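Local coordinates for LPXTG-motif cell wall anchor domain protein (Mobiluncus mulieris, PDB 5U6F) that is probably a cell-surface protein held on the bacterial wall, seen here as a piece with a T-Q ester bond containing domain and a DUF5979 domain, at residues 32-37 / 94-99; 67-72 / 133-138; 184-189 / 238-243; 193-198 / 231-236. All blocks are in the same frame, centred on the assembly; numbering follows the deposited sequence.

Overall arrangement
The four contacts fall into two pairs, one in each of the two domains of this elongated chain. Contacts 1 and 2 belong to the T-Q ester bond containing domain; their centres lie about 14 Å apart and they touch, Tyr-95 CG resting 3.7 Å from Val-72 CG1, while the end of Met-99 packs on Thr-68. Contacts 3 and 4 belong to the DUF5979 domain, again with centres about 14 Å apart, and share helix 234-241: Gln-240 OE1 probably accepts from Ser-193 N at 2.9 Å. Between the pairs nothing touches; the nearest atoms of contacts 1 and 4 are about 42 Å apart, and the centres of contacts 2 and 3 about 77 Å.

Contact 1 of 4, residues 32-37 / 94-99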
loop_
_atom_site.group_PDB
_atom_site.type_symbol
_atom_site.label_atom_id
_atom_site.label_comp_id
_atom_site.label_asym_id
_atom_site.label_seq_id
_atom_site.Cartn_x
_atom_site.Cartn_y
_atom_site.Cartn_z
ATOM N N THR A 32 7.629 1.860 19.858
ATOM C CA THR A 32 8.135 2.522 21.056
ATOM C C THR A 32 7.280 2.042 22.220
ATOM O O THR A 32 6.083 2.322 22.263
ATOM C CB THR A 32 8.090 4.051 20.922
ATOM O OG1 THR A 32 8.887 4.428 19.794
ATOM C CG2 THR A 32 8.633 4.730 22.182
ATOM N N VAL A 33 7.908 1.358 23.168
ATOM C CA VAL A 33 7.204 0.730 24.277
ATOM C C VAL A 33 7.474 1.494 25.557
ATOM O O VAL A 33 8.624 1.596 25.977
ATOM C CB VAL A 33 7.657 -0.725 24.457
ATOM C CG1 VAL A 33 6.850 -1.408 25.570
ATOM C CG2 VAL A 33 7.524 -1.476 23.134
ATOM N N ARG A 34 6.410 2.008 26.177
ATOM C CA ARG A 34 6.516 2.687 27.466
ATOM C C ARG A 34 6.001 1.751 28.552
ATOM O O ARG A 34 4.994 1.061 28.355
ATOM C CB ARG A 34 5.784 4.018 27.444
ATOM C CG ARG A 34 6.591 5.058 26.677
ATOM C CD ARG A 34 5.785 6.292 26.349
ATOM N NE ARG A 34 5.611 7.250 27.443
ATOM C CZ ARG A 34 6.462 8.236 27.764
ATOM N NH1 ARG A 34 7.660 8.341 27.197
ATOM N NH2 ARG A 34 6.138 9.080 28.727
ATOM N N LEU A 35 6.760 1.680 29.641
ATOM C CA LEU A 35 6.531 0.777 30.752
ATOM C C LEU A 35 6.179 1.615 31.960
ATOM O O LEU A 35 6.917 2.554 32.293
ATOM C CB LEU A 35 7.789 -0.030 31.042
ATOM C CG LEU A 35 8.326 -0.811 29.841
ATOM C CD1 LEU A 35 9.676 -1.409 30.186
ATOM C CD2 LEU A 35 7.354 -1.896 29.396
ATOM N N TYR A 36 5.045 1.298 32.583
ATOM C CA TYR A 36 4.472 2.092 33.658
ATOM C C TYR A 36 4.562 1.337 34.971
ATOM O O TYR A 36 4.131 0.194 35.064
ATOM C CB TYR A 36 3.021 2.443 33.334
ATOM C CG TYR A 36 2.865 3.125 31.989
ATOM C CD1 TYR A 36 3.393 4.376 31.772
ATOM C CD2 TYR A 36 2.198 2.509 30.932
ATOM C CE1 TYR A 36 3.252 5.011 30.555
ATOM C CE2 TYR A 36 2.060 3.135 29.701
ATOM C CZ TYR A 36 2.594 4.395 29.514
ATOM O OH TYR A 36 2.458 5.034 28.301
ATOM N N ASN A 37 5.127 1.968 35.990
ATOM C CA ASN A 37 5.288 1.341 37.313
ATOM C C ASN A 37 5.952 -0.019 37.290
ATOM O O ASN A 37 5.589 -0.937 38.022
ATOM C CB ASN A 37 3.959 1.312 38.050
ATOM C CG ASN A 37 3.508 2.685 38.468
ATOM O OD1 ASN A 37 4.322 3.583 38.649
ATOM N ND2 ASN A 37 2.203 2.851 38.647
ATOM N N VAL A 94 7.714 6.027 34.680
ATOM C CA VAL A 94 7.691 5.748 33.253
ATOM C C VAL A 94 9.092 5.464 32.727
ATOM O O VAL A 94 10.035 6.194 33.024
ATOM C CB VAL A 94 7.081 6.908 32.452
ATOM C CG1 VAL A 94 6.891 6.525 30.986
ATOM C CG2 VAL A 94 5.755 7.347 33.078
ATOM N N TYR A 95 9.197 4.388 31.961
ATOM C CA TYR A 95 10.441 3.997 31.305
ATOM C C TYR A 95 10.091 3.686 29.865
ATOM O O TYR A 95 8.961 3.285 29.566
ATOM C CB TYR A 95 11.076 2.781 31.985
ATOM C CG TYR A 95 11.379 3.027 33.440
ATOM C CD1 TYR A 95 10.401 2.817 34.415
ATOM C CD2 TYR A 95 12.613 3.548 33.845
ATOM C CE1 TYR A 95 10.650 3.056 35.745
ATOM C CE2 TYR A 95 12.872 3.797 35.185
ATOM C CZ TYR A 95 11.884 3.554 36.136
ATOM O OH TYR A 95 12.118 3.802 37.478
ATOM N N GLU A 96 11.046 3.869 28.972
ATOM C CA GLU A 96 10.789 3.682 27.555
ATOM C C GLU A 96 11.878 2.831 26.927
ATOM O O GLU A 96 13.058 2.994 27.248
ATOM C CB GLU A 96 10.700 5.023 26.848
ATOM C CG GLU A 96 10.238 4.946 25.411
ATOM C CD GLU A 96 10.148 6.322 24.796
ATOM O OE1 GLU A 96 9.214 7.063 25.153
ATOM O OE2 GLU A 96 11.003 6.653 23.960
ATOM N N THR A 97 11.447 1.915 26.061
ATOM C CA THR A 97 12.327 1.061 25.283
ATOM C C THR A 97 11.710 0.919 23.892
ATOM O O THR A 97 10.683 1.537 23.581
ATOM C CB THR A 97 12.576 -0.318 25.972
ATOM O OG1 THR A 97 13.662 -1.001 25.328
ATOM C CG2 THR A 97 11.358 -1.213 25.974
ATOM N N GLU A 98 12.359 0.135 23.042
ATOM C CA GLU A 98 11.993 0.057 21.638
ATOM C C GLU A 98 12.157 -1.359 21.116
ATOM O O GLU A 98 13.099 -2.050 21.487
ATOM C CB GLU A 98 12.917 1.022 20.894
ATOM C CG GLU A 98 13.015 0.897 19.397
ATOM C CD GLU A 98 13.916 1.979 18.854
ATOM O OE1 GLU A 98 13.450 3.124 18.751
ATOM O OE2 GLU A 98 15.090 1.685 18.552
ATOM N N MET A 99 11.248 -1.782 20.243
ATOM C CA MET A 99 11.447 -2.999 19.462
ATOM C C MET A 99 11.008 -2.760 18.028
ATOM O O MET A 99 10.186 -1.892 17.751
ATOM C CB MET A 99 10.721 -4.212 20.073
ATOM C CG MET A 99 9.246 -4.017 20.388
ATOM S SD MET A 99 8.350 -5.557 20.761
ATOM C CE MET A 99 9.486 -6.367 21.869
HETATM O O HOH W 1 11.505 4.245 20.315
#
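Val-33 and Thr-97, then Leu-35 and Tyr-95, form the hydrogen-bonded pairs of an antiparallel ladder between strands 26-36 and 94-104. Each pair makes two backbone bonds, among them Val-33 N to Thr-97 O (2.8 Å) and Leu-35 N to Tyr-95 O (2.7 Å). On one face of the sheet the non-hydrogen-bonded pair Arg-34 and Glu-96 adds a salt bridge, Arg-34 NH1 to Glu-96 OE1 at 2.9 Å. OE1 lies in the guanidinium plane, but the carboxylate is twisted 59° against it. A bend at chi3 (79°) lays the guanidinium over Val-94 CG1, which covers one face of it, 3.5 Å from Arg-34 NH2. The rest of the group is held from outside the ladder: NE by Glu-84, which also takes the Tyr-36 hydroxyl, and NH2 by Pro-79 O. A leucine in place of Arg-34 would probably leave the carboxylates of Glu-96 and Glu-84 without their positive mate and Val-94 without the flat group it covers. This ladder is one side of a three-stranded antiparallel sheet in which strand 26-36 is central and strand 4-10 takes its other edge. Glu-96 carries CG anti to the backbone N (chi1 -172°), which sets its carboxyl carbon CD 3.4 Å from Thr-32 CG2. Nearby, a water joins Thr-32 OG1 to Glu-98 OE1, the latter also salt-bridged to Lys-30. On the face of Val-33 and Leu-35 the packing is mostly apolar: Val-33 CG2 meets Met-99 CG at 4.1 Å, and both side chains also touch Glu-124 of strand 118-127.

Contact 2 of 4, residues 67-72 / 133-138; sequences ATTVKV and EKVNDT
Ala-67 and Asp-137 supply the one direct hydrogen bond across this contact, Ala-67 N to Asp-137 O at 3.0 Å. It is bent, with 144° at the hydrogen, and the donor stands well above the carbonyl plane instead of on a lone pair. Alongside, Ala-67 O and Asn-136 O face each other at 3.1 Å; both are acceptors, so nothing bonds them. Segment 133-138 holds its own turn by polar contacts: Asn-136 OD1 accepts from Thr-138 N (2.9 Å), an Asx turn, and from Thr-138 OG1 on the same face of the amide. Glu-139 N is a further donor to that oxygen.

The apolar contacts centre on Val-135, which sends its two methyls to different residues. With CG1 anti to the backbone N (chi1 -177°), that methyl turns to Ala-67 and the backbone of Thr-68. It sits 3.9 Å from Ala-67 CB. The other methyl, Val-135 CG2, meets Thr-69 CG2 at 3.7 Å. Ala-67 CB is wedged between this valine and the backbone of Thr-138.

Here the hairpin of strands 132-135 and 140-142, which carries a classic beta bulge where Glu-133 and Lys-134 both face Thr-141, touches residues 67-69 of strand 64-71 with the end of its first strand and its turn. Strand 64-71 is paired with strand 43-52, and the Thr-68 side chain packs on Ile-46 of strand 43-52 and on Met-99 of strand 94-104.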
loop_
_atom_site.group_PDB
_atom_site.type_symbol
_atom_site.label_atom_id
_atom_site.label_comp_id
_atom_site.label_asym_id
_atom_site.label_seq_id
_atom_site.Cartn_x
_atom_site.Cartn_y
_atom_site.Cartn_z
ATOM N N ALA A 67 9.962 -10.294 20.304
ATOM C CA ALA A 67 10.018 -10.469 21.742
ATOM C C ALA A 67 11.426 -10.250 22.225
ATOM O O ALA A 67 12.388 -10.535 21.507
ATOM C CB ALA A 67 9.530 -11.849 22.146
ATOM N N THR A 68 11.551 -9.759 23.451
ATOM C CA THR A 68 12.853 -9.534 24.060
ATOM C C THR A 68 12.698 -9.413 25.557
ATOM O O THR A 68 11.574 -9.327 26.054
ATOM C CB THR A 68 13.517 -8.254 23.499
ATOM O OG1 THR A 68 14.871 -8.156 23.951
ATOM C CG2 THR A 68 12.770 -7.003 23.904
ATOM N N THR A 69 13.821 -9.419 26.265
ATOM C CA THR A 69 13.825 -9.110 27.683
ATOM C C THR A 69 14.416 -7.735 27.867
ATOM O O THR A 69 15.213 -7.267 27.041
ATOM C CB THR A 69 14.592 -10.136 28.529
ATOM O OG1 THR A 69 15.956 -10.196 28.111
ATOM C CG2 THR A 69 13.946 -11.531 28.400
ATOM N N VAL A 70 14.013 -7.077 28.943
ATOM C CA VAL A 70 14.578 -5.776 29.284
ATOM C C VAL A 70 14.739 -5.653 30.789
ATOM O O VAL A 70 13.772 -5.818 31.559
ATOM C CB VAL A 70 13.757 -4.608 28.695
ATOM C CG1 VAL A 70 12.302 -4.682 29.104
ATOM C CG2 VAL A 70 14.379 -3.269 29.072
ATOM N N LYS A 71 15.979 -5.376 31.198
ATOM C CA LYS A 71 16.288 -5.059 32.569
ATOM C C LYS A 71 16.101 -3.546 32.725
ATOM O O LYS A 71 16.809 -2.747 32.109
ATOM C CB LYS A 71 17.708 -5.505 32.938
ATOM C CG LYS A 71 18.019 -5.317 34.408
ATOM C CD LYS A 71 19.286 -6.064 34.798
ATOM C CE LYS A 71 19.540 -5.945 36.282
ATOM N NZ LYS A 71 20.793 -6.653 36.668
ATOM N N VAL A 72 15.120 -3.149 33.521
ATOM C CA VAL A 72 14.755 -1.744 33.613
ATOM C C VAL A 72 15.867 -0.988 34.341
ATOM O O VAL A 72 16.303 -1.382 35.429
ATOM C CB VAL A 72 13.372 -1.576 34.292
ATOM C CG1 VAL A 72 13.057 -0.111 34.549
ATOM C CG2 VAL A 72 12.296 -2.200 33.412
ATOM N N GLU A 133 9.797 -18.721 30.896
ATOM C CA GLU A 133 10.990 -19.608 30.873
ATOM C C GLU A 133 11.741 -19.628 29.551
ATOM O O GLU A 133 12.819 -20.236 29.452
ATOM C CB GLU A 133 10.616 -21.034 31.301
ATOM C CG GLU A 133 9.656 -21.790 30.391
ATOM C CD GLU A 133 8.886 -22.899 31.112
ATOM O OE1 GLU A 133 9.186 -23.196 32.298
ATOM O OE2 GLU A 133 7.961 -23.469 30.490
ATOM N N LYS A 134 11.196 -18.967 28.532
ATOM C CA LYS A 134 11.896 -18.805 27.272
ATOM C C LYS A 134 11.403 -17.526 26.625
ATOM O O LYS A 134 10.216 -17.235 26.648
ATOM C CB LYS A 134 11.668 -20.002 26.338
ATOM C CG LYS A 134 12.535 -20.011 25.076
ATOM C CD LYS A 134 11.935 -20.884 23.971
ATOM C CE LYS A 134 12.701 -20.782 22.654
ATOM N NZ LYS A 134 13.327 -22.072 22.238
ATOM N N VAL A 135 12.339 -16.756 26.102
ATOM C CA VAL A 135 12.054 -15.645 25.214
ATOM C C VAL A 135 12.962 -15.830 24.021
ATOM O O VAL A 135 14.180 -15.934 24.188
ATOM C CB VAL A 135 12.344 -14.290 25.870
ATOM C CG1 VAL A 135 11.949 -13.152 24.921
ATOM C CG2 VAL A 135 11.608 -14.176 27.199
ATOM N N ASN A 136 12.379 -15.891 22.831
ATOM C CA ASN A 136 13.168 -15.890 21.594
ATOM C C ASN A 136 12.899 -14.596 20.817
ATOM O O ASN A 136 12.337 -13.649 21.362
ATOM C CB ASN A 136 12.924 -17.174 20.790
ATOM C CG ASN A 136 11.489 -17.336 20.330
ATOM O OD1 ASN A 136 10.709 -16.386 20.325
ATOM N ND2 ASN A 136 11.126 -18.557 19.956
ATOM N N ASP A 137 13.304 -14.541 19.554
ATOM C CA ASP A 137 13.113 -13.333 18.764
ATOM C C ASP A 137 11.634 -13.003 18.486
ATOM O O ASP A 137 11.356 -11.871 18.110
ATOM C CB ASP A 137 13.934 -13.374 17.460
ATOM C CG ASP A 137 13.519 -14.499 16.513
ATOM O OD1 ASP A 137 12.932 -15.514 16.948
ATOM O OD2 ASP A 137 13.819 -14.370 15.313
ATOM N N THR A 138 10.716 -13.969 18.664
ATOM C CA THR A 138 9.282 -13.765 18.352
ATOM C C THR A 138 8.271 -13.892 19.492
ATOM O O THR A 138 7.221 -13.242 19.422
ATOM C CB THR A 138 8.810 -14.712 17.229
ATOM O OG1 THR A 138 8.945 -16.074 17.649
ATOM C CG2 THR A 138 9.618 -14.490 15.972
#

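Contact 3 of 4, residues 184-189 / 238-243; sequences FAKVAR and VNQAGL
Lys-186 N donates to Gln-240 O at 2.9 Å, nearly straight at 169°, so that the loop 184-189 takes up a carbonyl from the last turn of helix 234-241. The next carbonyl, Ala-241 O, receives a CA-H...O contact from Ala-185 CA (3.3 Å). Beyond it Gly-242 leaves the helix with positive phi, and its CA-H points almost straight at Phe-184 O, 3.3 Å from Gly-242 CA. A beta carbon at this place would collide with that oxygen, which, with the positive phi, is consistent with a glycine here. A water donates to both Phe-184 O and Gly-242 O, tying the same two residues together once more.

Among the side chains, Leu-243 and Phe-184 cross at about a right angle, and the methyl CD2 of Leu-243 rides over one face of the ring in a CH-pi contact, 3.8 Å from its centroid and 17° off the normal. Lys-186 runs over the helix end with its aliphatic part: CB rests 3.5 Å from Asn-239 O, and a bend at chi3 (82°) brings NZ down beside Asn-239 CB. Val-187 CG2 meets Gln-240 CB at 3.9 Å. The amide of Gln-240 is fixed by other partners, OE1 by Ser-193 N and NE2 by Gly-236 O.

The loop, which leads from strand 150-178 to strand 194-200, thus lies across the C-terminal end of the helix. Trp-180 packs on both Ala-185 and Ala-241, Phe-290 of strand 281-291 touches Ala-241 and Leu-243, and the ring of Tyr-292 meets that of Phe-184.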
loop_
_atom_site.group_PDB
_atom_site.type_symbol
_atom_site.label_atom_id
_atom_site.label_comp_id
_atom_site.label_asym_id
_atom_site.label_seq_id
_atom_site.Cartn_x
_atom_site.Cartn_y
_atom_site.Cartn_z
ATOM N N PHE A 184 -12.861 11.195 -49.346
ATOM C CA PHE A 184 -13.544 9.993 -48.849
ATOM C C PHE A 184 -14.403 10.222 -47.608
ATOM O O PHE A 184 -15.282 9.419 -47.308
ATOM C CB PHE A 184 -12.493 8.936 -48.508
ATOM C CG PHE A 184 -11.661 8.522 -49.674
ATOM C CD1 PHE A 184 -12.126 7.553 -50.565
ATOM C CD2 PHE A 184 -10.413 9.088 -49.891
ATOM C CE1 PHE A 184 -11.347 7.154 -51.642
ATOM C CE2 PHE A 184 -9.639 8.693 -50.968
ATOM C CZ PHE A 184 -10.109 7.734 -51.844
ATOM N N ALA A 185 -14.134 11.309 -46.892
ATOM C CA ALA A 185 -14.617 11.497 -45.531
ATOM C C ALA A 185 -16.057 11.923 -45.476
ATOM O O ALA A 185 -16.560 12.549 -46.394
ATOM C CB ALA A 185 -13.772 12.519 -44.811
ATOM N N LYS A 186 -16.692 11.575 -44.361
ATOM C CA LYS A 186 -18.087 11.907 -44.064
ATOM C C LYS A 186 -18.206 13.102 -43.104
ATOM O O LYS A 186 -19.281 13.701 -42.978
ATOM C CB LYS A 186 -18.733 10.660 -43.448
ATOM C CG LYS A 186 -20.227 10.713 -43.140
ATOM C CD LYS A 186 -20.623 9.550 -42.237
ATOM C CE LYS A 186 -20.318 9.830 -40.770
ATOM N NZ LYS A 186 -20.104 8.594 -39.965
ATOM N N VAL A 187 -17.118 13.441 -42.425
ATOM C CA VAL A 187 -17.053 14.600 -41.530
ATOM C C VAL A 187 -15.774 15.370 -41.776
ATOM O O VAL A 187 -14.832 14.865 -42.407
ATOM C CB VAL A 187 -17.125 14.191 -40.033
ATOM C CG1 VAL A 187 -18.426 13.445 -39.768
ATOM C CG2 VAL A 187 -15.926 13.344 -39.612
ATOM N N ALA A 188 -15.731 16.586 -41.246
ATOM C CA ALA A 188 -14.525 17.393 -41.277
ATOM C C ALA A 188 -13.494 16.815 -40.305
ATOM O O ALA A 188 -13.836 16.380 -39.194
ATOM C CB ALA A 188 -14.842 18.836 -40.917
ATOM N N ARG A 189 -12.235 16.818 -40.723
ATOM C CA ARG A 189 -11.140 16.227 -39.957
ATOM C C ARG A 189 -11.067 16.620 -38.479
ATOM O O ARG A 189 -10.951 15.746 -37.627
ATOM C CB ARG A 189 -9.797 16.496 -40.642
ATOM C CG ARG A 189 -8.616 15.818 -39.970
ATOM C CD ARG A 189 -7.330 16.053 -40.733
ATOM N NE ARG A 189 -6.199 15.361 -40.114
ATOM C CZ ARG A 189 -5.016 15.165 -40.700
ATOM N NH1 ARG A 189 -4.781 15.607 -41.933
ATOM N NH2 ARG A 189 -4.051 14.518 -40.048
ATOM N N VAL A 238 -13.500 4.431 -39.264
ATOM C CA VAL A 238 -13.566 4.157 -40.695
ATOM C C VAL A 238 -14.741 4.883 -41.353
ATOM O O VAL A 238 -14.582 5.465 -42.432
ATOM C CB VAL A 238 -13.665 2.636 -40.961
ATOM C CG1 VAL A 238 -13.989 2.353 -42.425
ATOM C CG2 VAL A 238 -12.364 1.953 -40.578
ATOM N N ASN A 239 -15.904 4.852 -40.704
ATOM C CA ASN A 239 -17.101 5.509 -41.236
ATOM C C ASN A 239 -16.934 7.018 -41.360
ATOM O O ASN A 239 -17.414 7.603 -42.324
ATOM C CB ASN A 239 -18.336 5.180 -40.388
ATOM C CG ASN A 239 -18.812 3.738 -40.540
ATOM O OD1 ASN A 239 -18.372 2.993 -41.421
ATOM N ND2 ASN A 239 -19.773 3.357 -39.700
ATOM N N GLN A 240 -16.254 7.630 -40.391
ATOM C CA GLN A 240 -15.996 9.071 -40.408
ATOM C C GLN A 240 -14.978 9.444 -41.464
ATOM O O GLN A 240 -15.186 10.391 -42.222
ATOM C CB GLN A 240 -15.548 9.529 -39.033
ATOM C CG GLN A 240 -16.678 9.493 -38.023
ATOM C CD GLN A 240 -16.199 9.791 -36.632
ATOM O OE1 GLN A 240 -16.220 10.947 -36.195
ATOM N NE2 GLN A 240 -15.715 8.768 -35.937
ATOM N N ALA A 241 -13.868 8.711 -41.498
ATOM C CA ALA A 241 -12.802 8.954 -42.471
ATOM C C ALA A 241 -13.131 8.527 -43.903
ATOM O O ALA A 241 -12.501 9.016 -44.847
ATOM C CB ALA A 241 -11.538 8.249 -42.038
ATOM N N GLY A 242 -14.083 7.604 -44.051
ATOM C CA GLY A 242 -14.373 6.950 -45.333
ATOM C C GLY A 242 -13.269 6.035 -45.846
ATOM O O GLY A 242 -13.236 5.724 -47.032
ATOM N N LEU A 243 -12.408 5.579 -44.942
ATOM C CA LEU A 243 -11.178 4.859 -45.261
ATOM C C LEU A 243 -10.927 3.811 -44.194
ATOM O O LEU A 243 -11.126 4.082 -43.013
ATOM C CB LEU A 243 -9.993 5.842 -45.310
ATOM C CG LEU A 243 -9.943 6.768 -46.519
ATOM C CD1 LEU A 243 -8.768 7.730 -46.397
ATOM C CD2 LEU A 243 -9.868 6.004 -47.838
HETATM O O HOH W 2 -15.382 6.675 -48.706
#

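Contact 4 of 4, residues 193-198 / 231-236; sequences SYKFTV and SEDVQG
Ser-231 O is gripped by Thr-197 N at 2.8 Å and by a water that also donates to Thr-197 OG1, whose main partner is Glu-208, while Phe-196 CA-H adds a weaker approach. Ser-231 N returns a bond to Thr-197 O, closing a hydrogen-bonded pair between strands 194-200 and 227-232, neighbours in a five-stranded antiparallel sheet. Two residues further along, Asp-233 N reaches Lys-195 O (3.0 Å), and the chain turns into helix 234-241. Asp-233 is the N-cap, its OD1 accepting from Gly-236 N at 2.9 Å.

With CG anti to the backbone N (chi1 -168°), Glu-232 crosses the Phe-196 ring, CG making a CH-pi contact over one face, 4.0 Å from the centroid and 26° off the normal. OE2 lies beside Tyr-194 CD1. With an alanine here, CG and the carboxylate go, and the ring face is likely to lose most of its cover and Tyr-194 CD1 its neighbour.

Lys-195 NZ and Asp-233 OD2 stay 4.7 Å apart, so they meet through a water and not as a direct salt bridge. For Glu-232, burial and the nearby acid Asp-245 would tend to favour the protonated form, while Lys-175, which touches it, may oppose this.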
loop_
_atom_site.group_PDB
_atom_site.type_symbol
_atom_site.label_atom_id
_atom_site.label_comp_id
_atom_site.label_asym_id
_atom_site.label_seq_id
_atom_site.Cartn_x
_atom_site.Cartn_y
_atom_site.Cartn_z
ATOM N N SER A 193 -14.430 12.118 -34.287
ATOM C CA SER A 193 -14.479 11.790 -32.873
ATOM C C SER A 193 -14.226 10.291 -32.735
ATOM O O SER A 193 -14.992 9.485 -33.255
ATOM C CB SER A 193 -15.848 12.170 -32.326
ATOM O OG SER A 193 -15.969 11.810 -30.966
ATOM N N TYR A 194 -13.124 9.931 -32.079
ATOM C CA TYR A 194 -12.669 8.547 -32.012
ATOM C C TYR A 194 -12.992 7.957 -30.639
ATOM O O TYR A 194 -12.605 8.516 -29.620
ATOM C CB TYR A 194 -11.176 8.486 -32.336
ATOM C CG TYR A 194 -10.866 9.097 -33.683
ATOM C CD1 TYR A 194 -11.109 8.396 -34.855
ATOM C CD2 TYR A 194 -10.360 10.384 -33.789
ATOM C CE1 TYR A 194 -10.842 8.955 -36.092
ATOM C CE2 TYR A 194 -10.090 10.953 -35.023
ATOM C CZ TYR A 194 -10.336 10.233 -36.175
ATOM O OH TYR A 194 -10.068 10.779 -37.416
ATOM N N LYS A 195 -13.735 6.854 -30.616
ATOM C CA LYS A 195 -14.286 6.309 -29.364
ATOM C C LYS A 195 -13.365 5.245 -28.794
ATOM O O LYS A 195 -12.969 4.311 -29.516
ATOM C CB LYS A 195 -15.662 5.678 -29.586
ATOM C CG LYS A 195 -16.768 6.643 -29.968
ATOM C CD LYS A 195 -18.073 5.905 -30.184
ATOM C CE LYS A 195 -19.212 6.842 -30.552
ATOM N NZ LYS A 195 -20.444 6.067 -30.871
ATOM N N PHE A 196 -13.073 5.360 -27.499
ATOM C CA PHE A 196 -12.220 4.404 -26.789
ATOM C C PHE A 196 -12.867 3.858 -25.536
ATOM O O PHE A 196 -13.715 4.521 -24.919
ATOM C CB PHE A 196 -10.901 5.062 -26.434
ATOM C CG PHE A 196 -10.017 5.272 -27.616
ATOM C CD1 PHE A 196 -9.122 4.281 -27.999
ATOM C CD2 PHE A 196 -10.084 6.443 -28.357
ATOM C CE1 PHE A 196 -8.302 4.463 -29.084
ATOM C CE2 PHE A 196 -9.273 6.622 -29.457
ATOM C CZ PHE A 196 -8.384 5.627 -29.824
ATOM N N THR A 197 -12.510 2.622 -25.210
ATOM C CA THR A 197 -12.841 2.025 -23.931
ATOM C C THR A 197 -11.534 1.609 -23.306
ATOM O O THR A 197 -10.732 0.945 -23.955
ATOM C CB THR A 197 -13.743 0.795 -24.099
ATOM O OG1 THR A 197 -14.909 1.151 -24.854
ATOM C CG2 THR A 197 -14.167 0.241 -22.744
ATOM N N VAL A 198 -11.308 2.002 -22.060
ATOM C CA VAL A 198 -10.130 1.550 -21.325
ATOM C C VAL A 198 -10.610 0.823 -20.081
ATOM O O VAL A 198 -11.377 1.379 -19.316
ATOM C CB VAL A 198 -9.210 2.709 -20.935
ATOM C CG1 VAL A 198 -8.057 2.212 -20.066
ATOM C CG2 VAL A 198 -8.683 3.379 -22.185
ATOM N N SER A 231 -9.429 -0.291 -26.233
ATOM C CA SER A 231 -10.218 -0.740 -27.368
ATOM C C SER A 231 -10.766 0.482 -28.096
ATOM O O SER A 231 -11.507 1.271 -27.506
ATOM C CB SER A 231 -11.381 -1.615 -26.892
ATOM O OG SER A 231 -12.145 -2.077 -27.997
ATOM N N GLU A 232 -10.413 0.630 -29.367
ATOM C CA GLU A 232 -11.023 1.653 -30.227
ATOM C C GLU A 232 -12.187 1.094 -31.041
ATOM O O GLU A 232 -12.153 -0.044 -31.497
ATOM C CB GLU A 232 -9.985 2.211 -31.198
ATOM C CG GLU A 232 -10.446 3.460 -31.930
ATOM C CD GLU A 232 -9.390 4.021 -32.861
ATOM O OE1 GLU A 232 -8.187 3.683 -32.703
ATOM O OE2 GLU A 232 -9.767 4.819 -33.731
ATOM N N ASP A 233 -13.224 1.911 -31.219
ATOM C CA ASP A 233 -14.292 1.602 -32.150
ATOM C C ASP A 233 -13.787 1.895 -33.545
ATOM O O ASP A 233 -13.930 2.999 -34.057
ATOM C CB ASP A 233 -15.541 2.433 -31.834
ATOM C CG ASP A 233 -16.718 2.101 -32.747
ATOM O OD1 ASP A 233 -16.527 1.465 -33.795
ATOM O OD2 ASP A 233 -17.863 2.472 -32.401
ATOM N N VAL A 234 -13.176 0.893 -34.163
ATOM C CA VAL A 234 -12.495 1.117 -35.433
ATOM C C VAL A 234 -13.495 1.380 -36.566
ATOM O O VAL A 234 -13.292 2.293 -37.376
ATOM C CB VAL A 234 -11.503 -0.016 -35.770
ATOM C CG1 VAL A 234 -10.809 0.266 -37.081
ATOM C CG2 VAL A 234 -10.469 -0.187 -34.657
ATOM N N GLN A 235 -14.571 0.600 -36.636
ATOM C CA GLN A 235 -15.582 0.831 -37.674
ATOM C C GLN A 235 -16.111 2.262 -37.615
ATOM O O GLN A 235 -16.337 2.875 -38.640
ATOM C CB GLN A 235 -16.730 -0.179 -37.594
ATOM C CG GLN A 235 -17.749 -0.096 -38.720
ATOM C CD GLN A 235 -17.194 -0.552 -40.065
ATOM O OE1 GLN A 235 -16.678 -1.669 -40.186
ATOM N NE2 GLN A 235 -17.278 0.313 -41.079
ATOM N N GLY A 236 -16.276 2.803 -36.409
ATOM C CA GLY A 236 -16.764 4.158 -36.261
ATOM C C GLY A 236 -15.779 5.167 -36.829
ATOM O O GLY A 236 -16.171 6.174 -37.413
HETATM O O HOH W 3 -14.301 5.733 -33.169
HETATM O O HOH W 4 -19.369 4.496 -33.507
HETATM O O HOH W 5 -14.395 0.413 -27.948
#